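Local coordinates for YfkN protein (Bacillus subtilis subsp. subtilis, PDB 3GVE) that belongs to the calcineurin-like phosphoesterase family of metal-dependent proteins and holds a manganese and a magnesium ion side by side, at residues Y27-D32 against N69-Y74; A41-L46 against E311-N316. All blocks are in the same frame, centred on the assembly; numbering follows the deposited sequence.

Interaction 1. Residues Y27-D32 against N69-Y74; sequences YDYYSD and NPLGEY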
# COMPACT_ATOMS: atom_id res chain seq x y z
N TYR A 27 12.67 -5.05 -3.03
CA TYR A 27 12.18 -5.10 -4.41
C TYR A 27 10.70 -4.74 -4.52
O TYR A 27 9.87 -5.23 -3.77
CB TYR A 27 12.41 -6.51 -4.98
CG TYR A 27 12.46 -6.54 -6.50
CD1 TYR A 27 13.65 -6.27 -7.18
CD2 TYR A 27 11.33 -6.79 -7.25
CE1 TYR A 27 13.69 -6.28 -8.55
CE2 TYR A 27 11.37 -6.81 -8.63
CZ TYR A 27 12.56 -6.55 -9.26
OH TYR A 27 12.64 -6.53 -10.64
N ASP A 28 10.40 -3.89 -5.49
CA ASP A 28 9.04 -3.49 -5.82
C ASP A 28 8.60 -4.30 -7.04
O ASP A 28 9.06 -4.05 -8.15
CB ASP A 28 9.02 -1.97 -6.13
CG ASP A 28 7.68 -1.47 -6.63
OD1 ASP A 28 6.72 -2.22 -6.64
OD2 ASP A 28 7.61 -0.31 -7.03
N TYR A 29 7.73 -5.27 -6.84
CA TYR A 29 7.28 -6.12 -7.94
C TYR A 29 6.36 -5.39 -8.92
O TYR A 29 6.21 -5.83 -10.05
CB TYR A 29 6.56 -7.39 -7.45
CG TYR A 29 7.46 -8.37 -6.71
CD1 TYR A 29 8.39 -9.14 -7.40
CD2 TYR A 29 7.38 -8.50 -5.33
CE1 TYR A 29 9.21 -10.01 -6.73
CE2 TYR A 29 8.20 -9.37 -4.66
CZ TYR A 29 9.12 -10.12 -5.36
OH TYR A 29 9.94 -10.99 -4.70
N TYR A 30 5.73 -4.31 -8.48
CA TYR A 30 4.81 -3.56 -9.33
C TYR A 30 5.57 -2.69 -10.32
O TYR A 30 5.32 -2.83 -11.51
CB TYR A 30 3.84 -2.72 -8.50
CG TYR A 30 3.25 -3.49 -7.34
CD1 TYR A 30 3.69 -3.26 -6.07
CD2 TYR A 30 2.28 -4.46 -7.53
CE1 TYR A 30 3.19 -3.96 -5.00
CE2 TYR A 30 1.77 -5.17 -6.45
CZ TYR A 30 2.23 -4.91 -5.20
OH TYR A 30 1.74 -5.59 -4.11
N SER A 31 6.57 -1.91 -9.93
CA SER A 31 7.39 -1.19 -10.89
C SER A 31 8.45 -2.11 -11.50
O SER A 31 9.07 -1.80 -12.50
CB SER A 31 8.02 -0.00 -10.20
OG SER A 31 8.90 -0.43 -9.21
N ASP A 32 8.67 -3.32 -10.94
CA ASP A 32 9.63 -4.34 -11.33
C ASP A 32 11.02 -3.77 -11.23
O ASP A 32 11.80 -3.79 -12.17
CB ASP A 32 9.33 -4.88 -12.74
CG ASP A 32 9.85 -6.28 -12.98
OD1 ASP A 32 10.65 -6.79 -12.19
OD2 ASP A 32 9.44 -6.88 -13.98
N ASN A 69 2.12 -8.78 -1.25
CA ASN A 69 2.75 -8.51 -2.55
C ASN A 69 2.68 -9.74 -3.46
O ASN A 69 2.14 -10.74 -3.07
CB ASN A 69 4.16 -7.92 -2.39
CG ASN A 69 5.20 -8.93 -1.91
OD1 ASN A 69 6.31 -8.57 -1.55
ND2 ASN A 69 4.86 -10.19 -1.95
N PRO A 70 3.21 -9.67 -4.68
CA PRO A 70 3.12 -10.82 -5.58
C PRO A 70 3.90 -12.07 -5.15
O PRO A 70 3.56 -13.13 -5.60
CB PRO A 70 3.65 -10.25 -6.91
CG PRO A 70 3.22 -8.83 -6.86
CD PRO A 70 3.48 -8.42 -5.42
N LEU A 71 4.89 -11.93 -4.27
CA LEU A 71 5.58 -13.11 -3.75
C LEU A 71 4.64 -13.93 -2.86
O LEU A 71 4.60 -15.13 -2.95
CB LEU A 71 6.86 -12.71 -3.00
CG LEU A 71 7.68 -13.91 -2.52
CD1 LEU A 71 9.18 -13.64 -2.62
CD2 LEU A 71 7.28 -14.36 -1.12
N GLY A 72 3.85 -13.25 -2.04
CA GLY A 72 2.84 -13.92 -1.24
C GLY A 72 1.79 -14.58 -2.11
O GLY A 72 1.31 -15.66 -1.80
N GLU A 73 1.42 -13.91 -3.20
CA GLU A 73 0.46 -14.45 -4.18
C GLU A 73 1.03 -15.67 -4.87
O GLU A 73 0.36 -16.66 -5.07
CB GLU A 73 0.16 -13.42 -5.27
CG GLU A 73 -0.69 -12.29 -4.88
CD GLU A 73 -0.72 -11.22 -5.97
OE1 GLU A 73 -1.06 -10.08 -5.63
OE2 GLU A 73 -0.39 -11.49 -7.16
N TYR A 74 2.30 -15.59 -5.25
CA TYR A 74 2.95 -16.71 -5.90
C TYR A 74 2.86 -17.97 -5.01
O TYR A 74 2.58 -19.06 -5.47
CB TYR A 74 4.42 -16.37 -6.23
CG TYR A 74 5.13 -17.59 -6.79
CD1 TYR A 74 5.03 -17.92 -8.12
CD2 TYR A 74 5.84 -18.44 -5.96
CE1 TYR A 74 5.63 -19.03 -8.63
CE2 TYR A 74 6.45 -19.57 -6.46
CZ TYR A 74 6.34 -19.85 -7.79
OH TYR A 74 6.94 -20.97 -8.31
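Y29, in the turn that follows the short strand 27-28, comes nearest to P70 in the first turn of helix 70-85, their CA atoms 6.7 Å apart, and no hydrogen bond joins the two backbones. The contact is therefore apolar packing by two consecutive tyrosines. Y29 CB sits 3.7 Å from P70 CG. CG of Y29 stands anti to its own carbonyl carbon (chi1 -67°), which lays the ring past P70, the two side chains running in opposite directions, with its far end at L71, where Y29 CE2 lies 4.0 Å from L71 CB; its buried OH is satisfied by H332 of helix 322-340. Y30 crosses P70 obliquely, its phenol end against the proline's CD (Y30 CZ to P70 CD 3.7 Å). Proline suits this place because it needs no N-H partner in the first helical turn and offers its ring carbons to both aromatics. Behind the tyrosines, D28 OD1 accepts from Y30 N at 3.0 Å and shapes the turn. The arrangement is an Asx turn set against a helix N-terminus, with N69 at the N-cap and the side chain of N69 about 12 Å from the bound manganese.

Interaction 2. Residues A41-L46 against E311-N316; sequences ARTAQL and ESIAGN
Apolar packing dominates between L46 of helix 40-53 and I313, just past the end of strand 300-312. L46 CD1 touches I313 CG2 at 3.7 Å, the two side chains crossing at about a right angle. The same CG2 of I313 rests 3.8 Å from T43 CA, so the isoleucine branch lies against the helix backbone. With I313 CG1 set between its backbone N and carbonyl carbon (chi1 58°), the other arm is carried to R42, I313 CD1 standing 3.9 Å from R42 CB. A beta-branched residue suits this place: one branch serves L46 and T43, the other the aliphatic start of the arginine. The second methyl of the leucine has its own carbon partner, L46 CD2 lying 3.8 Å from N316 CB.

Contacts of carbon with polar groups come next. L46 CD1 lies 3.5 Å from E311 O, and CD2 meets the end of E311, whose carboxylate is held by K49 and H50 further along the same helix.

No direct hydrogen bond crosses the contact; one water bridges it, accepting from R42 NH1 at 2.9 Å and giving a weak bond to I313 O, while R42 NE is paired with D26. Within 311-316 the chain is folded by its own polar groups: N316 ND2 donates almost straight to S312 O (2.8 Å, 174°), and S312 OG binds A314 O.

Van der Waals packing of L46 and I313 thus joins helix to strand end; a single weak water bridge spans the segments, and E311 is tied to the same helix through K49 and H50, just beyond 41-46.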
# COMPACT_ATOMS: atom_id res chain seq x y z
N ALA A 41 15.47 -8.50 3.59
CA ALA A 41 16.87 -8.64 3.22
C ALA A 41 17.73 -7.51 3.81
O ALA A 41 18.88 -7.72 4.12
CB ALA A 41 17.04 -8.72 1.71
N ARG A 42 17.16 -6.31 3.96
CA ARG A 42 17.85 -5.20 4.62
C ARG A 42 17.68 -5.23 6.13
O ARG A 42 18.62 -5.04 6.84
CB ARG A 42 17.40 -3.85 4.02
CG ARG A 42 18.02 -3.64 2.64
CD ARG A 42 17.52 -2.40 1.93
NE ARG A 42 18.28 -2.19 0.69
CZ ARG A 42 19.37 -1.45 0.60
NH1 ARG A 42 19.84 -0.77 1.63
NH2 ARG A 42 19.98 -1.35 -0.57
N THR A 43 16.47 -5.50 6.61
CA THR A 43 16.25 -5.54 8.06
C THR A 43 17.15 -6.57 8.74
O THR A 43 17.59 -6.36 9.85
CB THR A 43 14.77 -5.87 8.40
OG1 THR A 43 13.92 -5.40 7.36
CG2 THR A 43 14.36 -5.25 9.75
N ALA A 44 17.40 -7.68 8.05
CA ALA A 44 18.21 -8.75 8.57
C ALA A 44 19.65 -8.31 8.86
O ALA A 44 20.31 -8.92 9.66
CB ALA A 44 18.18 -9.96 7.62
N GLN A 45 20.09 -7.22 8.23
CA GLN A 45 21.41 -6.68 8.52
C GLN A 45 21.41 -6.04 9.90
O GLN A 45 22.37 -6.17 10.61
CB GLN A 45 21.86 -5.68 7.44
CG GLN A 45 21.92 -6.27 6.02
CD GLN A 45 23.04 -7.26 5.82
OE1 GLN A 45 23.14 -8.25 6.51
NE2 GLN A 45 23.88 -7.00 4.83
N LEU A 46 20.31 -5.38 10.27
CA LEU A 46 20.17 -4.86 11.63
C LEU A 46 20.07 -6.00 12.65
O LEU A 46 20.59 -5.91 13.74
CB LEU A 46 18.94 -3.96 11.78
CG LEU A 46 18.91 -2.69 10.95
CD1 LEU A 46 17.60 -1.93 11.19
CD2 LEU A 46 20.11 -1.79 11.27
N GLU A 311 15.05 1.10 15.24
CA GLU A 311 16.19 1.53 14.43
C GLU A 311 15.83 1.39 12.98
O GLU A 311 15.34 0.36 12.57
CB GLU A 311 17.41 0.67 14.76
CG GLU A 311 18.64 1.03 13.93
CD GLU A 311 19.91 0.34 14.38
OE1 GLU A 311 19.87 -0.77 14.94
OE2 GLU A 311 20.97 0.92 14.14
N SER A 312 16.07 2.43 12.21
CA SER A 312 15.79 2.42 10.77
C SER A 312 16.85 1.67 9.97
O SER A 312 18.01 1.67 10.32
CB SER A 312 15.74 3.86 10.24
OG SER A 312 16.98 4.51 10.44
N ILE A 313 16.43 1.05 8.87
CA ILE A 313 17.40 0.50 7.93
C ILE A 313 18.07 1.64 7.17
O ILE A 313 19.22 1.53 6.78
CB ILE A 313 16.80 -0.53 6.94
CG1 ILE A 313 15.66 0.05 6.12
CG2 ILE A 313 16.37 -1.78 7.70
CD1 ILE A 313 15.20 -0.83 4.96
N ALA A 314 17.35 2.74 7.01
CA ALA A 314 17.92 3.94 6.40
C ALA A 314 19.09 4.46 7.23
O ALA A 314 18.97 4.71 8.41
CB ALA A 314 16.88 5.01 6.25
N GLY A 315 20.22 4.59 6.56
CA GLY A 315 21.41 5.10 7.22
C GLY A 315 22.24 4.10 8.01
O GLY A 315 23.35 4.40 8.43
N ASN A 316 21.68 2.93 8.23
CA ASN A 316 22.35 1.90 9.00
C ASN A 316 22.64 0.66 8.17
O ASN A 316 23.47 -0.15 8.55
CB ASN A 316 21.50 1.54 10.22
CG ASN A 316 21.37 2.69 11.17
OD1 ASN A 316 22.37 3.20 11.64
ND2 ASN A 316 20.15 3.12 11.44
O HOH W 1 18.52 0.36 3.99

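From the N terminus, the chain passes strand 9-17 and reaches 27-32, then 41-46 in helix 40-53, then 69-74, and only near its end 311-316. Interaction 1 closes a loop with 36 residues between its segments, whereas interaction 2 spans 264. Because 41-46 lies inside the first loop and 311-316 beyond it, the two cross rather than nest. Interaction 1 ties the turn after strand 27-28 to helix 70-85; interaction 2 joins helix 40-53 to the end of strand 300-312, an outermost strand, within this chain, of the four-stranded sheet. Their nearest atoms are about 7 Å apart. Helix 322-340 links the neighbourhoods, touching Y27 and P70 at one and A41 and A44 at the other.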